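Side-chain contact in chinitase A (Streptomyces coelicolor, PDB 3EBV), which probably hydrolyses internal glycosidic bonds of chitin through this glycoside hydrolase family 18 catalytic domain, one piece of a longer protein: residues 285-288 with 289-293. Residues are numbered along the deposited sequence; the frame is centred on the assembly and turned at random.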
ATOM      1  N   ASN A 285      11.391 -12.530   3.596  1.00 11.91           N
ATOM      2  CA  ASN A 285      11.941 -13.371   4.670  1.00 11.80           C
ATOM      3  C   ASN A 285      12.443 -12.476   5.812  1.00 12.29           C
ATOM      4  O   ASN A 285      12.152 -12.748   6.973  1.00 14.34           O
ATOM      5  CB  ASN A 285      13.077 -14.259   4.174  1.00 12.79           C
ATOM      6  CG  ASN A 285      12.570 -15.519   3.486  1.00 13.81           C
ATOM      7  OD1 ASN A 285      11.395 -15.849   3.574  1.00 13.94           O
ATOM      8  ND2 ASN A 285      13.495 -16.253   2.868  1.00 16.23           N
ATOM      9  N   SER A 286      13.205 -11.438   5.485  1.00 11.09           N
ATOM     10  CA  SER A 286      13.899 -10.668   6.547  1.00 11.31           C
ATOM     11  C   SER A 286      12.941  -9.632   7.132  1.00 12.16           C
ATOM     12  O   SER A 286      12.821  -9.544   8.362  1.00 12.46           O
ATOM     13  CB  SER A 286      15.131  -9.999   5.985  1.00 11.44           C
ATOM     14  OG  SER A 286      15.588  -9.004   6.910  1.00 13.16           O
ATOM     15  N   VAL A 287      12.305  -8.818   6.282  1.00 11.90           N
ATOM     16  CA  VAL A 287      11.361  -7.791   6.784  1.00 11.50           C
ATOM     17  C   VAL A 287      10.155  -8.434   7.442  1.00 13.02           C
ATOM     18  O   VAL A 287       9.690  -7.980   8.497  1.00 13.24           O
ATOM     19  CB  VAL A 287      10.967  -6.786   5.673  1.00 11.80           C
ATOM     20  CG1 VAL A 287       9.965  -5.765   6.221  1.00 12.84           C
ATOM     21  CG2 VAL A 287      12.220  -6.154   5.104  1.00 11.35           C
ATOM     22  N   GLY A 288       9.625  -9.511   6.862  1.00 12.35           N
ATOM     23  CA  GLY A 288       8.483 -10.197   7.493  1.00 13.67           C
ATOM     24  C   GLY A 288       8.801 -10.706   8.895  1.00 14.45           C
ATOM     25  O   GLY A 288       8.006 -10.479   9.825  1.00 16.25           O
ATOM     26  N   ALA A 289       9.950 -11.373   9.052  1.00 14.44           N
ATOM     27  CA  ALA A 289      10.346 -11.875  10.370  1.00 15.07           C
ATOM     28  C   ALA A 289      10.454 -10.679  11.327  1.00 15.47           C
ATOM     29  O   ALA A 289      10.021 -10.760  12.482  1.00 16.44           O
ATOM     30  CB  ALA A 289      11.682 -12.605  10.304  1.00 15.87           C
ATOM     31  N   HIS A 290      11.020  -9.573  10.847  1.00 14.22           N
ATOM     32  CA  HIS A 290      11.261  -8.435  11.751  1.00 14.33           C
ATOM     33  C   HIS A 290       9.957  -7.778  12.178  1.00 15.14           C
ATOM     34  O   HIS A 290       9.751  -7.449  13.374  1.00 15.51           O
ATOM     35  CB  HIS A 290      12.168  -7.409  11.100  1.00 13.92           C
ATOM     36  CG  HIS A 290      12.890  -6.566  12.099  1.00 13.98           C
ATOM     37  ND1 HIS A 290      13.985  -7.045  12.794  1.00 16.41           N
ATOM     38  CD2 HIS A 290      12.681  -5.299  12.539  1.00 14.06           C
ATOM     39  CE1 HIS A 290      14.427  -6.097  13.610  1.00 18.11           C
ATOM     40  NE2 HIS A 290      13.651  -5.032  13.480  1.00 14.97           N
ATOM     41  N   VAL A 291       9.049  -7.582  11.220  1.00 14.12           N
ATOM     42  CA  VAL A 291       7.751  -6.960  11.511  1.00 14.63           C
ATOM     43  C   VAL A 291       6.941  -7.836  12.463  1.00 16.59           C
ATOM     44  O   VAL A 291       6.326  -7.325  13.418  1.00 18.55           O
ATOM     45  CB  VAL A 291       6.959  -6.650  10.205  1.00 13.64           C
ATOM     46  CG1 VAL A 291       5.480  -6.303  10.477  1.00 15.81           C
ATOM     47  CG2 VAL A 291       7.648  -5.511   9.426  1.00 14.94           C
ATOM     48  N   HIS A 292       6.939  -9.149  12.222  1.00 17.24           N
ATOM     49  CA  HIS A 292       6.136 -10.078  13.021  1.00 19.03           C
ATOM     50  C   HIS A 292       6.750 -10.337  14.392  1.00 22.10           C
ATOM     51  O   HIS A 292       6.132 -10.999  15.238  1.00 24.94           O
ATOM     52  CB  HIS A 292       5.866 -11.357  12.235  1.00 18.84           C
ATOM     53  CG  HIS A 292       5.060 -11.089  11.005  1.00 16.90           C
ATOM     54  ND1 HIS A 292       5.316 -11.693   9.778  1.00 16.89           N
ATOM     55  CD2 HIS A 292       4.030 -10.237  10.805  1.00 15.48           C
ATOM     56  CE1 HIS A 292       4.459 -11.224   8.888  1.00 17.70           C
ATOM     57  NE2 HIS A 292       3.668 -10.338   9.479  1.00 15.79           N
ATOM     58  N   ALA A 293       7.964  -9.834  14.589  1.00 22.81           N
ATOM     59  CA  ALA A 293       8.582  -9.819  15.925  1.00 24.99           C
ATOM     60  C   ALA A 293       8.384  -8.487  16.674  1.00 26.62           C
ATOM     61  O   ALA A 293       8.745  -8.410  17.861  1.00 28.10           O
ATOM     62  CB  ALA A 293      10.042 -10.150  15.827  1.00 23.69           C
TER
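Asn285 meets Ala289 one turn further along helix 282-292, where Ala289 N gives Asn285 O a weak hydrogen bond of 3.3 Å. The methyl of Ala289 lies beside that same carbonyl, small enough to sit on the solvent side of the turn without hindering it. At Ser286 the next bond is firmer: His290 N reaches Ser286 O at 3.1 Å, tilted 25° from the carbonyl plane. The short hydroxymethyl of Ser286 rests on Pro237 and gives its OG a weak hydrogen bond partner in Asn241, while His290, its CG set anti to the backbone N so that the ring leads away from residues 285-288, packs on Asn241 and uses NE2 to bind Asp245. Both residues thus join the last helix of a TIM barrel, the family 18 fold, to the neighbouring helix 237-249, through polar groups suited to a partly open seam.

Val287 stands on the buried side. Its O receives Val291 N at 2.8 Å in a nearly straight bond (N-H...O 167°), and its CG1 meets Val291 CG2 at 4.0 Å, the two branched side chains crossing at a slant. Val287 reaches Pro237 and Val291 reaches Leu244, so the branched apolar side chains pack against helix 237-249, valine suiting a buried helix face. CG2 of Val291 also comes to 3.3 Å from Val287 O.

Gly288, buried and without a side chain, adds little bulk to its face of the helix. Its O accepts His292 N at 2.9 Å, and the imidazole of His292 slants back beside this carbonyl, with ND1 3.0 Å from Gly288 O at an angle too poor for a hydrogen bond. That backward lean follows from chi1 of -63°, which sets CG beside the backbone N; across the ring, NE2 is hydrogen-bonded to Asp31, which restrains the imidazole's rotation.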